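PDB 2YEQ: alkaline phosphatase D, which hydrolyses phosphate esters as a secreted phosphodiesterase and alkaline phosphatase of Bacillus subtilis, using an active site that contains iron and calcium. Local coordinates for residues L25-G37 / Q180-D192. Residues are numbered along the deposited sequence; the frame is centred on the assembly and turned at random.
With EDO (1,2-ethanediol), chain B; EDO (1,2-ethanediol), chain O.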
loop_
_atom_site.group_PDB
_atom_site.type_symbol
_atom_site.label_atom_id
_atom_site.label_comp_id
_atom_site.label_asym_id
_atom_site.label_seq_id
_atom_site.Cartn_x
_atom_site.Cartn_y
_atom_site.Cartn_z
ATOM N N LEU A 25 -6.121 -10.785 14.126
ATOM C CA LEU A 25 -6.279 -11.972 13.293
ATOM C C LEU A 25 -7.533 -11.804 12.448
ATOM O O LEU A 25 -8.564 -11.384 12.957
ATOM C CB LEU A 25 -6.410 -13.221 14.169
ATOM C CG LEU A 25 -5.407 -13.408 15.315
ATOM C CD1 LEU A 25 -5.727 -14.708 16.086
ATOM C CD2 LEU A 25 -3.970 -13.425 14.788
ATOM N N TRP A 26 -7.454 -12.182 11.178
ATOM C CA TRP A 26 -8.530 -11.985 10.237
ATOM C C TRP A 26 -8.837 -13.266 9.475
ATOM O O TRP A 26 -7.936 -14.023 9.099
ATOM C CB TRP A 26 -8.158 -10.884 9.225
ATOM C CG TRP A 26 -9.180 -10.681 8.141
ATOM C CD1 TRP A 26 -10.220 -9.794 8.152
ATOM C CD2 TRP A 26 -9.271 -11.387 6.891
ATOM N NE1 TRP A 26 -10.955 -9.916 6.997
ATOM C CE2 TRP A 26 -10.401 -10.884 6.210
ATOM C CE3 TRP A 26 -8.516 -12.407 6.285
ATOM C CZ2 TRP A 26 -10.786 -11.343 4.960
ATOM C CZ3 TRP A 26 -8.929 -12.886 5.044
ATOM C CH2 TRP A 26 -10.050 -12.341 4.393
ATOM N N THR A 27 -10.124 -13.488 9.240
ATOM C CA THR A 27 -10.541 -14.343 8.153
ATOM C C THR A 27 -11.948 -13.922 7.729
ATOM O O THR A 27 -12.493 -12.948 8.257
ATOM C CB THR A 27 -10.465 -15.834 8.530
ATOM O OG1 THR A 27 -10.565 -16.607 7.330
ATOM C CG2 THR A 27 -11.549 -16.224 9.562
ATOM N N ARG A 28 -12.498 -14.646 6.770
ATOM C CA ARG A 28 -13.842 -14.417 6.284
ATOM C C ARG A 28 -14.402 -15.767 5.840
ATOM O O ARG A 28 -13.713 -16.554 5.134
ATOM C CB ARG A 28 -13.856 -13.440 5.103
ATOM C CG ARG A 28 -15.294 -13.229 4.509
ATOM C CD ARG A 28 -15.396 -12.156 3.452
ATOM N NE ARG A 28 -16.720 -12.287 2.853
ATOM C CZ ARG A 28 -17.056 -12.040 1.600
ATOM N NH1 ARG A 28 -16.199 -11.541 0.728
ATOM N NH2 ARG A 28 -18.318 -12.279 1.226
ATOM N N LEU A 29 -15.650 -16.024 6.219
ATOM C CA LEU A 29 -16.388 -17.200 5.727
ATOM C C LEU A 29 -17.066 -16.867 4.408
ATOM O O LEU A 29 -18.011 -16.073 4.381
ATOM C CB LEU A 29 -17.433 -17.656 6.741
ATOM C CG LEU A 29 -16.934 -17.799 8.172
ATOM C CD1 LEU A 29 -18.067 -18.303 9.106
ATOM C CD2 LEU A 29 -15.724 -18.742 8.194
ATOM N N ALA A 30 -16.572 -17.474 3.323
ATOM C CA ALA A 30 -17.027 -17.197 1.970
ATOM C C ALA A 30 -16.934 -18.441 1.060
ATOM O O ALA A 30 -16.172 -18.446 0.090
ATOM C CB ALA A 30 -16.197 -16.030 1.378
ATOM N N PRO A 31 -17.699 -19.495 1.366
ATOM C CA PRO A 31 -17.705 -20.714 0.518
ATOM C C PRO A 31 -17.989 -20.513 -0.979
ATOM O O PRO A 31 -17.510 -21.308 -1.765
ATOM C CB PRO A 31 -18.760 -21.613 1.181
ATOM C CG PRO A 31 -19.564 -20.688 2.096
ATOM C CD PRO A 31 -18.608 -19.615 2.518
ATOM N N ASP A 32 -18.709 -19.450 -1.368
ATOM C CA ASP A 32 -18.899 -19.029 -2.802
ATOM C C ASP A 32 -18.496 -17.539 -2.982
ATOM O O ASP A 32 -19.373 -16.660 -3.031
ATOM C CB ASP A 32 -20.384 -19.213 -3.167
ATOM C CG ASP A 32 -20.685 -19.028 -4.647
ATOM O OD1 ASP A 32 -19.802 -18.642 -5.438
ATOM O OD2 ASP A 32 -21.857 -19.292 -5.015
ATOM N N PRO A 33 -17.192 -17.259 -3.098
ATOM C CA PRO A 33 -16.679 -15.922 -2.779
ATOM C C PRO A 33 -16.991 -14.811 -3.782
ATOM O O PRO A 33 -17.201 -13.675 -3.381
ATOM C CB PRO A 33 -15.156 -16.150 -2.669
ATOM C CG PRO A 33 -14.896 -17.398 -3.480
ATOM C CD PRO A 33 -16.097 -18.236 -3.265
ATOM N N LEU A 34 -17.025 -15.122 -5.064
ATOM C CA LEU A 34 -17.324 -14.101 -6.075
ATOM C C LEU A 34 -18.835 -13.826 -6.255
ATOM O O LEU A 34 -19.212 -12.878 -6.954
ATOM C CB LEU A 34 -16.664 -14.480 -7.404
ATOM C CG LEU A 34 -15.229 -13.930 -7.542
ATOM C CD1 LEU A 34 -14.358 -14.319 -6.353
ATOM C CD2 LEU A 34 -14.604 -14.389 -8.865
ATOM N N ASN A 35 -19.690 -14.643 -5.638
ATOM C CA ASN A 35 -21.146 -14.443 -5.693
ATOM C C ASN A 35 -21.718 -14.046 -4.334
ATOM O O ASN A 35 -22.790 -14.489 -3.930
ATOM C CB ASN A 35 -21.837 -15.720 -6.208
ATOM C CG ASN A 35 -21.377 -16.112 -7.591
ATOM O OD1 ASN A 35 -20.855 -17.215 -7.801
ATOM N ND2 ASN A 35 -21.543 -15.218 -8.534
ATOM N N GLY A 36 -20.990 -13.208 -3.613
ATOM C CA GLY A 36 -21.472 -12.667 -2.369
ATOM C C GLY A 36 -21.102 -13.464 -1.140
ATOM O O GLY A 36 -21.391 -13.049 -0.024
ATOM N N GLY A 37 -20.470 -14.614 -1.325
ATOM C CA GLY A 37 -20.027 -15.411 -0.189
ATOM C C GLY A 37 -20.767 -16.726 0.022
ATOM O O GLY A 37 -20.199 -17.657 0.606
ATOM N N GLN A 180 -22.012 -4.774 -2.157
ATOM C CA GLN A 180 -21.839 -6.138 -2.635
ATOM C C GLN A 180 -20.812 -6.167 -3.769
ATOM O O GLN A 180 -19.989 -7.060 -3.820
ATOM C CB GLN A 180 -23.196 -6.758 -3.062
ATOM C CG GLN A 180 -23.344 -8.245 -2.761
ATOM C CD GLN A 180 -22.893 -8.657 -1.349
ATOM O OE1 GLN A 180 -23.284 -8.055 -0.351
ATOM N NE2 GLN A 180 -22.034 -9.669 -1.278
ATOM N N ASP A 181 -20.873 -5.202 -4.683
ATOM C CA ASP A 181 -19.901 -5.084 -5.756
ATOM C C ASP A 181 -18.441 -5.020 -5.182
ATOM O O ASP A 181 -17.550 -5.703 -5.679
ATOM C CB ASP A 181 -20.104 -3.808 -6.580
ATOM C CG ASP A 181 -21.398 -3.771 -7.402
ATOM O OD1 ASP A 181 -22.023 -4.816 -7.675
ATOM O OD2 ASP A 181 -21.744 -2.642 -7.836
ATOM N N TYR A 182 -18.238 -4.191 -4.171
ATOM C CA TYR A 182 -16.913 -4.029 -3.544
ATOM C C TYR A 182 -16.462 -5.282 -2.811
ATOM O O TYR A 182 -15.285 -5.651 -2.858
ATOM C CB TYR A 182 -16.877 -2.812 -2.587
ATOM C CG TYR A 182 -16.643 -1.531 -3.326
ATOM C CD1 TYR A 182 -15.345 -1.110 -3.639
ATOM C CD2 TYR A 182 -17.713 -0.723 -3.726
ATOM C CE1 TYR A 182 -15.119 0.071 -4.356
ATOM C CE2 TYR A 182 -17.508 0.448 -4.443
ATOM C CZ TYR A 182 -16.212 0.853 -4.750
ATOM O OH TYR A 182 -16.027 2.020 -5.447
ATOM N N ARG A 183 -17.386 -5.922 -2.114
ATOM C CA ARG A 183 -17.093 -7.175 -1.415
ATOM C C ARG A 183 -16.640 -8.252 -2.401
ATOM O O ARG A 183 -15.637 -8.959 -2.148
ATOM C CB ARG A 183 -18.307 -7.661 -0.634
ATOM C CG ARG A 183 -18.597 -6.919 0.627
ATOM C CD ARG A 183 -19.995 -7.313 1.147
ATOM N NE ARG A 183 -20.206 -6.892 2.514
ATOM C CZ ARG A 183 -21.354 -6.999 3.166
ATOM N NH1 ARG A 183 -22.426 -7.511 2.574
ATOM N NH2 ARG A 183 -21.421 -6.627 4.416
ATOM N N ASN A 184 -17.355 -8.362 -3.522
ATOM C CA ASN A 184 -17.028 -9.344 -4.529
ATOM C C ASN A 184 -15.693 -9.053 -5.212
ATOM O O ASN A 184 -14.935 -9.973 -5.561
ATOM C CB ASN A 184 -18.162 -9.496 -5.555
ATOM C CG ASN A 184 -19.409 -10.139 -4.954
ATOM O OD1 ASN A 184 -19.340 -10.734 -3.877
ATOM N ND2 ASN A 184 -20.556 -9.992 -5.631
ATOM N N ARG A 185 -15.386 -7.775 -5.408
ATOM C CA ARG A 185 -14.099 -7.431 -6.002
ATOM C C ARG A 185 -12.962 -7.772 -5.013
ATOM O O ARG A 185 -11.942 -8.312 -5.438
ATOM C CB ARG A 185 -14.043 -5.953 -6.361
ATOM C CG ARG A 185 -12.755 -5.512 -7.021
ATOM C CD ARG A 185 -12.508 -6.180 -8.333
ATOM N NE ARG A 185 -13.631 -6.195 -9.281
ATOM C CZ ARG A 185 -13.872 -5.299 -10.231
ATOM N NH1 ARG A 185 -13.100 -4.215 -10.367
ATOM N NH2 ARG A 185 -14.910 -5.491 -11.067
ATOM N N HIS A 186 -13.117 -7.434 -3.735
ATOM C CA HIS A 186 -12.126 -7.864 -2.706
ATOM C C HIS A 186 -11.947 -9.386 -2.711
ATOM O O HIS A 186 -10.831 -9.882 -2.633
ATOM C CB HIS A 186 -12.454 -7.404 -1.289
ATOM C CG HIS A 186 -12.005 -6.004 -0.988
ATOM N ND1 HIS A 186 -10.887 -5.590 -0.305
ATOM C CD2 HIS A 186 -12.584 -4.887 -1.384
ATOM C CE1 HIS A 186 -10.866 -4.254 -0.270
ATOM N NE2 HIS A 186 -11.869 -3.810 -0.957
ATOM N N ALA A 187 -13.048 -10.122 -2.835
ATOM C CA ALA A 187 -12.984 -11.570 -2.909
ATOM C C ALA A 187 -12.246 -12.056 -4.154
ATOM O O ALA A 187 -11.495 -13.036 -4.070
ATOM C CB ALA A 187 -14.398 -12.168 -2.836
ATOM N N GLN A 188 -12.434 -11.397 -5.301
ATOM C CA GLN A 188 -11.735 -11.806 -6.514
ATOM C C GLN A 188 -10.223 -11.728 -6.321
ATOM O O GLN A 188 -9.506 -12.651 -6.679
ATOM C CB GLN A 188 -12.110 -10.958 -7.724
ATOM C CG GLN A 188 -11.279 -11.278 -8.952
ATOM C CD GLN A 188 -11.706 -10.521 -10.192
ATOM O OE1 GLN A 188 -11.962 -9.311 -10.132
ATOM N NE2 GLN A 188 -11.768 -11.225 -11.339
ATOM N N TYR A 189 -9.760 -10.590 -5.812
ATOM C CA TYR A 189 -8.328 -10.333 -5.597
ATOM C C TYR A 189 -7.746 -11.249 -4.529
ATOM O O TYR A 189 -6.705 -11.849 -4.735
ATOM C CB TYR A 189 -8.087 -8.845 -5.205
ATOM C CG TYR A 189 -8.029 -7.901 -6.398
ATOM C CD1 TYR A 189 -9.085 -7.813 -7.295
ATOM C CD2 TYR A 189 -6.942 -7.063 -6.597
ATOM C CE1 TYR A 189 -9.040 -6.953 -8.373
ATOM C CE2 TYR A 189 -6.875 -6.205 -7.678
ATOM C CZ TYR A 189 -7.946 -6.126 -8.551
ATOM O OH TYR A 189 -7.882 -5.289 -9.641
ATOM N N ARG A 190 -8.446 -11.360 -3.401
ATOM C CA ARG A 190 -7.983 -12.089 -2.241
ATOM C C ARG A 190 -8.031 -13.631 -2.438
ATOM O O ARG A 190 -7.430 -14.362 -1.656
ATOM C CB ARG A 190 -8.798 -11.659 -1.022
ATOM C CG ARG A 190 -8.319 -12.134 0.332
ATOM C CD ARG A 190 -6.883 -11.685 0.575
ATOM N NE ARG A 190 -6.542 -11.305 1.930
ATOM C CZ ARG A 190 -7.109 -10.347 2.673
ATOM N NH1 ARG A 190 -8.152 -9.641 2.257
ATOM N NH2 ARG A 190 -6.659 -10.133 3.902
ATOM N N SER A 191 -8.724 -14.095 -3.479
ATOM C CA SER A 191 -8.813 -15.512 -3.822
ATOM C C SER A 191 -7.487 -16.046 -4.400
ATOM O O SER A 191 -7.306 -17.247 -4.522
ATOM C CB SER A 191 -9.891 -15.721 -4.910
ATOM O OG SER A 191 -11.162 -15.636 -4.331
ATOM N N ASP A 192 -6.633 -15.144 -4.861
ATOM C CA ASP A 192 -5.379 -15.531 -5.484
ATOM C C ASP A 192 -4.479 -16.197 -4.444
ATOM O O ASP A 192 -4.211 -15.614 -3.406
ATOM C CB ASP A 192 -4.687 -14.313 -6.071
ATOM C CG ASP A 192 -3.420 -14.678 -6.780
ATOM O OD1 ASP A 192 -2.447 -14.973 -6.050
ATOM O OD2 ASP A 192 -3.406 -14.694 -8.030
HETATM C C1 EDO B . -22.352 -7.681 -6.992
HETATM O O1 EDO B . -23.777 -7.838 -7.138
HETATM C C2 EDO B . -21.611 -7.787 -8.331
HETATM O O2 EDO B . -20.341 -8.434 -8.178
HETATM C C1 EDO O . -25.592 -4.180 -7.476
HETATM O O1 EDO O . -24.763 -4.474 -8.617
HETATM C C2 EDO O . -25.224 -5.064 -6.282
HETATM O O2 EDO O . -25.797 -4.557 -5.070
HETATM O O HOH W 1 -18.035 -11.756 -1.684
HETATM O O HOH W 2 -21.707 -10.605 1.214
#
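Trp26 and Arg190 meet flat on flat: the guanidinium lies over the six-membered ring with the two planes 5° apart, a cation-pi stack in which Arg190 CZ sits 4.2 Å from the ring centroid. The two side chains come from opposite directions, and Arg190 reaches the indole through a chain bent at chi2 and chi3. Both groups are also tied to the end of helix 228-245, Trp26 NE1 to Glu244 O and Arg190 NH1 to His245 O, which helps fix how they are turned. A leucine in place of Trp26 would probably leave the Arg190 guanidinium without its aromatic face and Glu244 O without the indole N-H.

Further along, Ala187 CB abuts Pro33 O (3.2 Å) and also meets Pro33 CB. Leu34 lies along the helix with CD1 3.6 Å from Gln188 CA.

Polar links flank this patch. Asn184 OD1 takes a weak hydrogen bond from Gly36 N (3.0 Å, 122° at the hydrogen), while ND2 donates an almost straight one to an ethanediol probably left from the crystallisation liquor. A water donates to both Asn184 OD1 and Pro33 O and accepts from Arg28 NH2, 3.0 Å away; Arg28 extends from the strand to reach it, and its NE bonds Ala72 O. A second water bridges Gly36 O to Gln180 NE2. Gln180 OE1 accepts from Arg183 NH1 (3.1 Å), and Arg183 NE makes a salt bridge with Glu244. A CB on Gly36 would come 3.2 Å from Gln180 NE2 and, at these backbone angles, jam against the preceding carbonyl.

The axes of strand 25-28 and helix 180-190 come within 12.3 Å, at 107° between N-to-C directions, so long side chains and the following loop span the gap. This interdomain contact joins the N-terminal PhoD domain of the E-set clan to a helix of the calcineurin-like phosphatase domain.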